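Local atomic coordinates of muconate lactonizing enzyme (PDB entry 3I4K), a protein that belongs to the enolase superfamily, joining an alpha+beta N-terminal domain to a modified TIM barrel that holds a magnesium ion. Residues Q9-R14 / V80-A85; V39-E44 / H115-R120; I309-S314 / F345-G350; Q316-A319 / A323-Y326. All coordinates share one frame; numbering follows the deposited sequence.

How the interactions relate
Interactions 1 and 2 both belong to the N-terminal alpha+beta domain and share its antiparallel sheet. Their centres lie about 9 Å apart, and strands 8-25 and 30-43 are joined between them by probable backbone hydrogen bonds, K10 O to H42 N at 2.7 Å and E12 O to S40 N at 2.8 Å. Interactions 3 and 4 lie in the barrel domain on successive parts of helix 308-320, with centres about 12 Å apart. Between the pairs, the nearest atoms of interactions 2 and 3 are about 6 Å apart without touching. The magnesium ion sits in the same barrel, held by D200, E226 and D251, and none of the four contacts supplies a ligand.

Interaction 1: Q9-R14 / V80-A85; sequences QKVESR and VLIGRA
V11 meets the end of helix 66-81 through apolar contacts. Its CG1 touches L81 CD2 at 3.8 Å, and the two side chains cross at about a right angle. With chi1 at -75°, CG1 stands anti to the carbonyl carbon, and CG2 comes within 4.5 Å of I82 CG1. I82 CG2 rests against the backbone instead, 4.0 Å from Q9 O. In fold terms, this is an edge strand of the three-stranded sheet in the enolase-type N-terminal domain meeting the chain as it leaves a helix through a type II turn, L81 to R84. A weak bond from R84 N to L81 O, 3.1 Å, closes that turn, and G83 takes up its positive phi. Backbone bonding between G83 and I8 ties the turn to the strand. No ion pair joins the two segments. Within 9-14, E12 OE1 is gripped end-on by R14 NH2 at 2.9 Å and NH1 at 3.2 Å, both from one face of the carboxylate and well out of its plane, and K10 NZ lies 3.6 Å from E12 OE2, while R84 pairs with D95 and E88. A classic beta bulge sets Q9 and K10 side by side opposite H42.

Interaction 2: V39-E44 / H115-R120; sequences VSVHLE and HDAWAR
L43 and V41 both project from strand 30-43 onto A117 of helix 104-121, a strand-on-helix contact in the alpha+beta N-terminal domain of the enolase superfamily. The alternation of the strand explains the pairing, since H42 between them points to the other side of the sheet. A117 CB is directed at the strand, and L43 reaches it with two atoms, CD1 at 3.6 Å and CG at 3.8 Å. With chi1 at -61° its CG lies beside the backbone N, and the extended chi2 of -177° takes CD1 on to 3.5 Å from A117 O. V41 sits less closely, its O 4.1 Å and its CG1 4.3 Å from A117 CB. All three touching residues are buried, and the methyl of an alanine lets strand and helix approach to 6.6 Å between the CA atoms of V41 and A117. D116 OD2 accepts from Y50 N and OD1 from L360 N, while W118 packs on D128 of the second subunit. R120 reaches back one turn to D116 in a salt bridge, its NE 3.1 Å from OD1 in a weak bond bent to 130°, with OD2 lying in the guanidinium plane at its edge.

Interaction 3: I309-S314 / F345-G350; sequences IGTAAS and FEYKDG
A312 presents its methyl to the far end of the F345 ring, and F345 carries the larger share of the contact: it buries 51 Å² against the helix, Y347 only 14 Å². A312 CB lies 4.2 Å from F345 CZ and near the plane of the ring, so the phenyl group meets the helix by its edge rather than by a face. The F345 chi1 of -72° sets CG anti to the carbonyl carbon, and the ring spans most of the gap between the backbones, whose nearest CA atoms, those of A312 and F345, remain 9.1 Å apart. A second, slighter touch joins T311 CG2 to Y347 OH at 4.3 Å. Both of these side chains keep their polar ends satisfied elsewhere: Y347 OH is hydrogen-bonded to L330 O, and T311 OG1 to G307 O at the start of the helix. The meeting is therefore one of a methyl group with a hydroxyl already engaged. On the outer side the contact gives way to solvent. E346, K348 and D349 are exposed, and the chain runs away from the helix; nearly all of the 125 Å² buried over both sides comes from T311, A312, F345 and Y347. P333 of helix 332-335 touches T311, F345 and Y347. The arrangement joins helix 308-320, which follows strand 298-301 of the barrel, to strand 347-348, which at the edge of the sheet pairs antiparallel with 351-353, itself antiparallel to barrel strand 137-144.

Interaction 4: Q316-A319 / A323-Y326; sequences QFAA and AISY
F317 O is gripped by two hydroxyls, T321 OG1 and S320 OG, near the end of helix 308-320, S320 OG being within bonding reach of Q316 O as well. The same residue supplies the ring of the contact. With CG anti to the backbone N, chi1 -179°, the end of the ring comes close to I324, whose CD1 is 3.9 Å from F317 CE1. That methyl lies in the ring plane, so the aromatic edge, not a face, takes the contact. I324 CG1 stands 4.1 Å from F317 CE1 and 4.1 Å from A318 CA, while CG2 lies 4.5 Å from A318 CB. The isoleucine is thus laid along the helix surface, its CG1 branch touching ring and backbone and its CG2 branch the alanine methyl. I324 is the centre of an inverse gamma turn, and its side chain faces the helix that has just ended. All three touching residues are buried. Helix 308-320, after strand 298-301 and before the weakly bonded strand 324-325, fits the closing step of a (β/α)7β barrel. Around them, I324 also packs on L274 of strand 271-274 and C299 of strand 298-301, and F317 on L282 of helix 282-294.

Interaction 1: Q9-R14 / V80-A85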
loop_
_atom_site.group_PDB
_atom_site.type_symbol
_atom_site.label_atom_id
_atom_site.label_comp_id
_atom_site.label_asym_id
_atom_site.label_seq_id
_atom_site.Cartn_x
_atom_site.Cartn_y
_atom_site.Cartn_z
ATOM N N GLN A 9 -2.010 -0.420 -27.419
ATOM C CA GLN A 9 -1.741 -0.920 -28.762
ATOM C C GLN A 9 -0.305 -1.379 -28.923
ATOM O O GLN A 9 -0.036 -2.399 -29.559
ATOM C CB GLN A 9 -2.023 0.166 -29.809
ATOM C CG GLN A 9 -3.381 0.839 -29.684
ATOM C CD GLN A 9 -4.542 -0.135 -29.797
ATOM O OE1 GLN A 9 -4.750 -0.759 -30.842
ATOM N NE2 GLN A 9 -5.306 -0.272 -28.718
ATOM N N LYS A 10 0.620 -0.629 -28.338
ATOM C CA LYS A 10 2.027 -0.958 -28.482
ATOM C C LYS A 10 2.886 -0.467 -27.317
ATOM O O LYS A 10 2.533 0.486 -26.624
ATOM C CB LYS A 10 2.520 -0.354 -29.806
ATOM C CG LYS A 10 3.999 -0.520 -30.118
ATOM C CD LYS A 10 4.369 0.185 -31.429
ATOM C CE LYS A 10 4.051 1.678 -31.382
ATOM N NZ LYS A 10 4.425 2.395 -32.639
ATOM N N VAL A 11 4.012 -1.141 -27.110
ATOM C CA VAL A 11 4.965 -0.782 -26.065
ATOM C C VAL A 11 6.358 -0.868 -26.677
ATOM O O VAL A 11 6.744 -1.913 -27.196
ATOM C CB VAL A 11 4.895 -1.753 -24.866
ATOM C CG1 VAL A 11 3.660 -1.475 -24.027
ATOM C CG2 VAL A 11 4.852 -3.166 -25.371
ATOM N N GLU A 12 7.104 0.232 -26.628
ATOM C CA GLU A 12 8.452 0.264 -27.186
ATOM C C GLU A 12 9.477 0.534 -26.096
ATOM O O GLU A 12 9.155 1.132 -25.074
ATOM C CB GLU A 12 8.576 1.365 -28.246
ATOM C CG GLU A 12 7.557 1.308 -29.375
ATOM C CD GLU A 12 7.797 2.391 -30.421
ATOM O OE1 GLU A 12 7.955 3.572 -30.035
ATOM O OE2 GLU A 12 7.824 2.058 -31.628
ATOM N N SER A 13 10.714 0.104 -26.326
ATOM C CA SER A 13 11.793 0.315 -25.365
ATOM C C SER A 13 13.040 0.819 -26.080
ATOM O O SER A 13 13.520 0.194 -27.028
ATOM C CB SER A 13 12.114 -0.987 -24.619
ATOM O OG SER A 13 12.570 -1.999 -25.502
ATOM N N ARG A 14 13.561 1.952 -25.622
ATOM C CA ARG A 14 14.749 2.539 -26.222
ATOM C C ARG A 14 15.872 2.668 -25.206
ATOM O O ARG A 14 15.662 3.161 -24.095
ATOM C CB ARG A 14 14.442 3.935 -26.778
ATOM C CG ARG A 14 13.416 3.983 -27.897
ATOM C CD ARG A 14 13.166 5.424 -28.339
ATOM N NE ARG A 14 12.295 5.488 -29.510
ATOM C CZ ARG A 14 11.013 5.133 -29.516
ATOM N NH1 ARG A 14 10.432 4.687 -28.409
ATOM N NH2 ARG A 14 10.308 5.215 -30.637
ATOM N N VAL A 80 2.418 -8.904 -22.641
ATOM C CA VAL A 80 1.323 -9.178 -21.720
ATOM C C VAL A 80 0.338 -8.015 -21.726
ATOM O O VAL A 80 -0.869 -8.214 -21.601
ATOM C CB VAL A 80 1.832 -9.408 -20.260
ATOM C CG1 VAL A 80 0.648 -9.691 -19.335
ATOM C CG2 VAL A 80 2.819 -10.586 -20.218
ATOM N N LEU A 81 0.864 -6.805 -21.888
ATOM C CA LEU A 81 0.042 -5.598 -21.893
ATOM C C LEU A 81 -0.839 -5.410 -23.127
ATOM O O LEU A 81 -1.991 -4.983 -23.023
ATOM C CB LEU A 81 0.927 -4.360 -21.762
ATOM C CG LEU A 81 1.687 -4.076 -20.471
ATOM C CD1 LEU A 81 2.597 -5.236 -20.112
ATOM C CD2 LEU A 81 2.483 -2.809 -20.671
ATOM N N ILE A 82 -0.279 -5.714 -24.293
ATOM C CA ILE A 82 -0.966 -5.542 -25.569
ATOM C C ILE A 82 -2.384 -6.092 -25.639
ATOM O O ILE A 82 -2.637 -7.254 -25.319
ATOM C CB ILE A 82 -0.122 -6.141 -26.712
ATOM C CG1 ILE A 82 1.221 -5.413 -26.773
ATOM C CG2 ILE A 82 -0.856 -6.005 -28.046
ATOM C CD1 ILE A 82 2.195 -6.005 -27.748
ATOM N N GLY A 83 -3.309 -5.235 -26.059
ATOM C CA GLY A 83 -4.696 -5.638 -26.180
ATOM C C GLY A 83 -5.505 -5.489 -24.906
ATOM O O GLY A 83 -6.649 -5.943 -24.847
ATOM N N ARG A 84 -4.922 -4.856 -23.892
ATOM C CA ARG A 84 -5.615 -4.660 -22.617
ATOM C C ARG A 84 -5.694 -3.188 -22.254
ATOM O O ARG A 84 -4.849 -2.401 -22.672
ATOM C CB ARG A 84 -4.898 -5.425 -21.500
ATOM C CG ARG A 84 -4.861 -6.924 -21.723
ATOM C CD ARG A 84 -4.097 -7.645 -20.628
ATOM N NE ARG A 84 -4.778 -7.574 -19.337
ATOM C CZ ARG A 84 -4.345 -8.188 -18.241
ATOM N NH1 ARG A 84 -3.232 -8.915 -18.286
ATOM N NH2 ARG A 84 -5.019 -8.078 -17.103
ATOM N N ALA A 85 -6.713 -2.818 -21.484
ATOM C CA ALA A 85 -6.885 -1.430 -21.066
ATOM C C ALA A 85 -5.834 -1.083 -20.014
ATOM O O ALA A 85 -5.529 -1.897 -19.145
ATOM C CB ALA A 85 -8.288 -1.221 -20.497
#

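Interaction 2: V39-E44 / H115-R120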
loop_
_atom_site.group_PDB
_atom_site.type_symbol
_atom_site.label_atom_id
_atom_site.label_comp_id
_atom_site.label_asym_id
_atom_site.label_seq_id
_atom_site.Cartn_x
_atom_site.Cartn_y
_atom_site.Cartn_z
ATOM N N VAL A 39 11.062 3.236 -21.705
ATOM C CA VAL A 39 9.969 2.394 -22.170
ATOM C C VAL A 39 8.724 3.253 -22.358
ATOM O O VAL A 39 8.447 4.139 -21.553
ATOM C CB VAL A 39 9.670 1.261 -21.149
ATOM C CG1 VAL A 39 8.561 0.365 -21.669
ATOM C CG2 VAL A 39 10.930 0.440 -20.900
ATOM N N SER A 40 7.980 2.998 -23.425
ATOM C CA SER A 40 6.774 3.768 -23.689
ATOM C C SER A 40 5.580 2.873 -23.950
ATOM O O SER A 40 5.695 1.839 -24.615
ATOM C CB SER A 40 6.977 4.691 -24.894
ATOM O OG SER A 40 7.255 3.944 -26.064
ATOM N N VAL A 41 4.437 3.278 -23.410
ATOM C CA VAL A 41 3.194 2.555 -23.591
ATOM C C VAL A 41 2.291 3.440 -24.451
ATOM O O VAL A 41 1.966 4.574 -24.083
ATOM C CB VAL A 41 2.529 2.238 -22.229
ATOM C CG1 VAL A 41 1.132 1.664 -22.435
ATOM C CG2 VAL A 41 3.381 1.219 -21.482
ATOM N N HIS A 42 1.913 2.906 -25.610
ATOM C CA HIS A 42 1.083 3.612 -26.580
ATOM C C HIS A 42 -0.365 3.157 -26.500
ATOM O O HIS A 42 -0.679 1.989 -26.735
ATOM C CB HIS A 42 1.637 3.361 -27.982
ATOM C CG HIS A 42 3.083 3.717 -28.125
ATOM N ND1 HIS A 42 3.516 5.008 -28.341
ATOM C CD2 HIS A 42 4.200 2.957 -28.035
ATOM C CE1 HIS A 42 4.836 5.028 -28.378
ATOM N NE2 HIS A 42 5.276 3.796 -28.194
ATOM N N LEU A 43 -1.243 4.096 -26.167
ATOM C CA LEU A 43 -2.661 3.805 -26.030
ATOM C C LEU A 43 -3.479 4.161 -27.269
ATOM O O LEU A 43 -3.177 5.121 -27.981
ATOM C CB LEU A 43 -3.231 4.542 -24.815
ATOM C CG LEU A 43 -2.650 4.221 -23.435
ATOM C CD1 LEU A 43 -3.410 5.004 -22.377
ATOM C CD2 LEU A 43 -2.753 2.729 -23.162
ATOM N N GLU A 44 -4.522 3.371 -27.505
ATOM C CA GLU A 44 -5.429 3.550 -28.630
ATOM C C GLU A 44 -5.797 5.013 -28.865
ATOM O O GLU A 44 -5.866 5.464 -30.006
ATOM C CB GLU A 44 -6.700 2.729 -28.389
ATOM C CG GLU A 44 -7.752 2.866 -29.465
ATOM C CD GLU A 44 -7.200 2.544 -30.830
ATOM O OE1 GLU A 44 -6.624 1.447 -30.986
ATOM O OE2 GLU A 44 -7.342 3.387 -31.745
ATOM N N HIS A 115 1.263 3.964 -15.699
ATOM C CA HIS A 115 0.727 5.001 -14.834
ATOM C C HIS A 115 0.683 6.318 -15.596
ATOM O O HIS A 115 -0.307 7.047 -15.536
ATOM C CB HIS A 115 1.592 5.154 -13.581
ATOM C CG HIS A 115 1.229 4.210 -12.474
ATOM N ND1 HIS A 115 0.268 4.506 -11.529
ATOM C CD2 HIS A 115 1.685 2.972 -12.172
ATOM C CE1 HIS A 115 0.149 3.490 -10.694
ATOM N NE2 HIS A 115 0.997 2.546 -11.063
ATOM N N ASP A 116 1.762 6.620 -16.311
ATOM C CA ASP A 116 1.835 7.854 -17.089
ATOM C C ASP A 116 0.711 7.884 -18.135
ATOM O O ASP A 116 -0.096 8.809 -18.164
ATOM C CB ASP A 116 3.218 7.956 -17.758
ATOM C CG ASP A 116 3.525 9.354 -18.290
ATOM O OD1 ASP A 116 3.100 10.358 -17.674
ATOM O OD2 ASP A 116 4.228 9.446 -19.319
ATOM N N ALA A 117 0.650 6.851 -18.970
ATOM C CA ALA A 117 -0.367 6.755 -20.011
ATOM C C ALA A 117 -1.789 6.914 -19.469
ATOM O O ALA A 117 -2.639 7.539 -20.106
ATOM C CB ALA A 117 -0.234 5.417 -20.740
ATOM N N TRP A 118 -2.038 6.352 -18.291
ATOM C CA TRP A 118 -3.358 6.419 -17.665
ATOM C C TRP A 118 -3.650 7.798 -17.055
ATOM O O TRP A 118 -4.731 8.358 -17.253
ATOM C CB TRP A 118 -3.463 5.327 -16.594
ATOM C CG TRP A 118 -4.865 4.957 -16.193
ATOM C CD1 TRP A 118 -6.023 5.268 -16.850
ATOM C CD2 TRP A 118 -5.245 4.148 -15.074
ATOM N NE1 TRP A 118 -7.099 4.700 -16.211
ATOM C CE2 TRP A 118 -6.650 4.006 -15.118
ATOM C CE3 TRP A 118 -4.533 3.526 -14.038
ATOM C CZ2 TRP A 118 -7.358 3.268 -14.165
ATOM C CZ3 TRP A 118 -5.236 2.793 -13.092
ATOM C CH2 TRP A 118 -6.635 2.670 -13.163
ATOM N N ALA A 119 -2.688 8.348 -16.319
ATOM C CA ALA A 119 -2.871 9.654 -15.698
ATOM C C ALA A 119 -3.069 10.756 -16.748
ATOM O O ALA A 119 -3.831 11.699 -16.531
ATOM C CB ALA A 119 -1.681 9.982 -14.806
ATOM N N ARG A 120 -2.374 10.648 -17.876
ATOM C CA ARG A 120 -2.517 11.645 -18.936
ATOM C C ARG A 120 -3.873 11.472 -19.619
ATOM O O ARG A 120 -4.538 12.456 -19.955
ATOM C CB ARG A 120 -1.378 11.517 -19.955
ATOM C CG ARG A 120 -0.046 12.068 -19.449
ATOM C CD ARG A 120 1.085 11.805 -20.428
ATOM N NE ARG A 120 2.363 12.309 -19.935
ATOM C CZ ARG A 120 2.683 13.597 -19.871
ATOM N NH1 ARG A 120 1.819 14.519 -20.279
ATOM N NH2 ARG A 120 3.857 13.966 -19.376
#

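Interaction 3: I309-S314 / F345-G350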
loop_
_atom_site.group_PDB
_atom_site.type_symbol
_atom_site.label_atom_id
_atom_site.label_comp_id
_atom_site.label_asym_id
_atom_site.label_seq_id
_atom_site.Cartn_x
_atom_site.Cartn_y
_atom_site.Cartn_z
ATOM N N ILE A 309 12.568 11.335 -16.536
ATOM C CA ILE A 309 11.331 10.570 -16.465
ATOM C C ILE A 309 11.268 9.752 -15.171
ATOM O O ILE A 309 10.294 9.827 -14.424
ATOM C CB ILE A 309 11.198 9.615 -17.684
ATOM C CG1 ILE A 309 10.788 10.413 -18.929
ATOM C CG2 ILE A 309 10.175 8.536 -17.408
ATOM C CD1 ILE A 309 9.443 11.124 -18.796
ATOM N N GLY A 310 12.318 8.976 -14.913
ATOM C CA GLY A 310 12.344 8.152 -13.720
ATOM C C GLY A 310 12.269 8.957 -12.442
ATOM O O GLY A 310 11.589 8.564 -11.487
ATOM N N THR A 311 12.972 10.083 -12.423
ATOM C CA THR A 311 13.000 10.960 -11.265
ATOM C C THR A 311 11.624 11.577 -11.021
ATOM O O THR A 311 11.217 11.778 -9.879
ATOM C CB THR A 311 14.032 12.077 -11.468
ATOM O OG1 THR A 311 15.342 11.498 -11.593
ATOM C CG2 THR A 311 14.007 13.055 -10.305
ATOM N N ALA A 312 10.913 11.873 -12.105
ATOM C CA ALA A 312 9.585 12.464 -12.015
ATOM C C ALA A 312 8.588 11.432 -11.483
ATOM O O ALA A 312 7.648 11.767 -10.764
ATOM C CB ALA A 312 9.143 12.962 -13.388
ATOM N N ALA A 313 8.792 10.173 -11.850
ATOM C CA ALA A 313 7.904 9.122 -11.382
ATOM C C ALA A 313 8.103 8.984 -9.877
ATOM O O ALA A 313 7.142 8.798 -9.130
ATOM C CB ALA A 313 8.216 7.811 -12.091
ATOM N N SER A 314 9.352 9.103 -9.431
ATOM C CA SER A 314 9.650 8.992 -8.006
ATOM C C SER A 314 9.204 10.211 -7.202
ATOM O O SER A 314 8.913 10.096 -6.009
ATOM C CB SER A 314 11.144 8.729 -7.785
ATOM O OG SER A 314 11.475 7.394 -8.148
ATOM N N PHE A 345 13.519 20.983 -14.065
ATOM C CA PHE A 345 13.132 20.800 -12.673
ATOM C C PHE A 345 13.611 22.024 -11.911
ATOM O O PHE A 345 14.548 22.692 -12.343
ATOM C CB PHE A 345 13.791 19.543 -12.100
ATOM C CG PHE A 345 13.221 18.262 -12.628
ATOM C CD1 PHE A 345 12.012 17.777 -12.153
ATOM C CD2 PHE A 345 13.894 17.540 -13.608
ATOM C CE1 PHE A 345 11.475 16.586 -12.643
ATOM C CE2 PHE A 345 13.366 16.345 -14.110
ATOM C CZ PHE A 345 12.155 15.868 -13.625
ATOM N N GLU A 346 12.979 22.323 -10.783
ATOM C CA GLU A 346 13.385 23.484 -10.005
ATOM C C GLU A 346 14.052 23.066 -8.713
ATOM O O GLU A 346 13.374 22.686 -7.760
ATOM C CB GLU A 346 12.179 24.366 -9.678
ATOM C CG GLU A 346 11.296 24.671 -10.860
ATOM C CD GLU A 346 10.182 25.635 -10.509
ATOM O OE1 GLU A 346 9.203 25.711 -11.283
ATOM O OE2 GLU A 346 10.290 26.322 -9.464
ATOM N N TYR A 347 15.381 23.135 -8.690
ATOM C CA TYR A 347 16.160 22.777 -7.513
ATOM C C TYR A 347 16.644 24.043 -6.842
ATOM O O TYR A 347 17.514 24.734 -7.374
ATOM C CB TYR A 347 17.386 21.943 -7.898
ATOM C CG TYR A 347 17.077 20.544 -8.355
ATOM C CD1 TYR A 347 16.929 19.500 -7.435
ATOM C CD2 TYR A 347 16.933 20.255 -9.711
ATOM C CE1 TYR A 347 16.650 18.202 -7.860
ATOM C CE2 TYR A 347 16.653 18.964 -10.147
ATOM C CZ TYR A 347 16.513 17.942 -9.216
ATOM O OH TYR A 347 16.234 16.670 -9.657
ATOM N N LYS A 348 16.083 24.363 -5.684
ATOM C CA LYS A 348 16.517 25.549 -4.965
ATOM C C LYS A 348 16.370 25.363 -3.467
ATOM O O LYS A 348 15.479 24.655 -3.000
ATOM C CB LYS A 348 15.736 26.790 -5.424
ATOM C CG LYS A 348 14.242 26.753 -5.155
ATOM C CD LYS A 348 13.585 28.060 -5.588
ATOM C CE LYS A 348 12.072 28.021 -5.394
ATOM N NZ LYS A 348 11.408 29.260 -5.900
ATOM N N ASP A 349 17.270 25.990 -2.720
ATOM C CA ASP A 349 17.251 25.916 -1.268
ATOM C C ASP A 349 17.223 24.482 -0.729
ATOM O O ASP A 349 16.538 24.188 0.250
ATOM C CB ASP A 349 16.055 26.710 -0.731
ATOM C CG ASP A 349 16.077 28.162 -1.180
ATOM O OD1 ASP A 349 17.059 28.868 -0.853
ATOM O OD2 ASP A 349 15.119 28.594 -1.862
ATOM N N GLY A 350 17.970 23.596 -1.379
ATOM C CA GLY A 350 18.042 22.217 -0.931
ATOM C C GLY A 350 16.825 21.368 -1.233
ATOM O O GLY A 350 16.686 20.262 -0.706
#

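Interaction 4: Q316-A319 / A323-Y326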
loop_
_atom_site.group_PDB
_atom_site.type_symbol
_atom_site.label_atom_id
_atom_site.label_comp_id
_atom_site.label_asym_id
_atom_site.label_seq_id
_atom_site.Cartn_x
_atom_site.Cartn_y
_atom_site.Cartn_z
ATOM N N GLN A 316 6.498 11.946 -7.910
ATOM C CA GLN A 316 5.048 11.833 -7.823
ATOM C C GLN A 316 4.754 10.887 -6.661
ATOM O O GLN A 316 3.774 11.062 -5.931
ATOM C CB GLN A 316 4.476 11.256 -9.120
ATOM C CG GLN A 316 4.645 12.168 -10.336
ATOM C CD GLN A 316 3.669 13.343 -10.355
ATOM O OE1 GLN A 316 3.913 14.354 -11.018
ATOM N NE2 GLN A 316 2.556 13.206 -9.647
ATOM N N PHE A 317 5.617 9.888 -6.492
ATOM C CA PHE A 317 5.443 8.924 -5.415
ATOM C C PHE A 317 5.657 9.643 -4.094
ATOM O O PHE A 317 4.837 9.544 -3.193
ATOM C CB PHE A 317 6.423 7.749 -5.545
ATOM C CG PHE A 317 6.267 6.719 -4.453
ATOM C CD1 PHE A 317 7.085 6.745 -3.326
ATOM C CD2 PHE A 317 5.243 5.776 -4.516
ATOM C CE1 PHE A 317 6.885 5.847 -2.266
ATOM C CE2 PHE A 317 5.029 4.871 -3.461
ATOM C CZ PHE A 317 5.858 4.914 -2.333
ATOM N N ALA A 318 6.755 10.379 -3.991
ATOM C CA ALA A 318 7.043 11.112 -2.771
ATOM C C ALA A 318 5.949 12.135 -2.462
ATOM O O ALA A 318 5.653 12.405 -1.297
ATOM C CB ALA A 318 8.380 11.807 -2.887
ATOM N N ALA A 319 5.352 12.704 -3.507
ATOM C CA ALA A 319 4.307 13.702 -3.324
ATOM C C ALA A 319 3.059 13.123 -2.671
ATOM O O ALA A 319 2.344 13.824 -1.957
ATOM C CB ALA A 319 3.940 14.331 -4.661
ATOM N N ALA A 323 4.764 8.397 4.246
ATOM C CA ALA A 323 5.819 7.580 4.843
ATOM C C ALA A 323 7.222 7.908 4.306
ATOM O O ALA A 323 8.213 7.401 4.837
ATOM C CB ALA A 323 5.504 6.102 4.652
ATOM N N ILE A 324 7.310 8.715 3.240
ATOM C CA ILE A 324 8.627 9.140 2.745
ATOM C C ILE A 324 8.842 10.242 3.755
ATOM O O ILE A 324 8.442 11.388 3.555
ATOM C CB ILE A 324 8.591 9.756 1.343
ATOM C CG1 ILE A 324 8.290 8.686 0.299
ATOM C CG2 ILE A 324 9.950 10.430 1.049
ATOM C CD1 ILE A 324 9.416 7.671 0.105
ATOM N N SER A 325 9.452 9.858 4.860
ATOM C CA SER A 325 9.679 10.725 6.004
ATOM C C SER A 325 11.115 11.162 6.241
ATOM O O SER A 325 11.410 11.800 7.259
ATOM C CB SER A 325 9.202 9.966 7.230
ATOM O OG SER A 325 9.756 8.658 7.163
ATOM N N TYR A 326 12.007 10.828 5.313
ATOM C CA TYR A 326 13.409 11.169 5.463
ATOM C C TYR A 326 13.987 11.870 4.230
ATOM O O TYR A 326 15.105 11.579 3.803
ATOM C CB TYR A 326 14.194 9.890 5.771
ATOM C CG TYR A 326 15.619 10.128 6.201
ATOM C CD1 TYR A 326 15.905 10.953 7.283
ATOM C CD2 TYR A 326 16.682 9.528 5.525
ATOM C CE1 TYR A 326 17.207 11.176 7.683
ATOM C CE2 TYR A 326 17.992 9.746 5.918
ATOM C CZ TYR A 326 18.248 10.570 7.002
ATOM O OH TYR A 326 19.543 10.763 7.420
#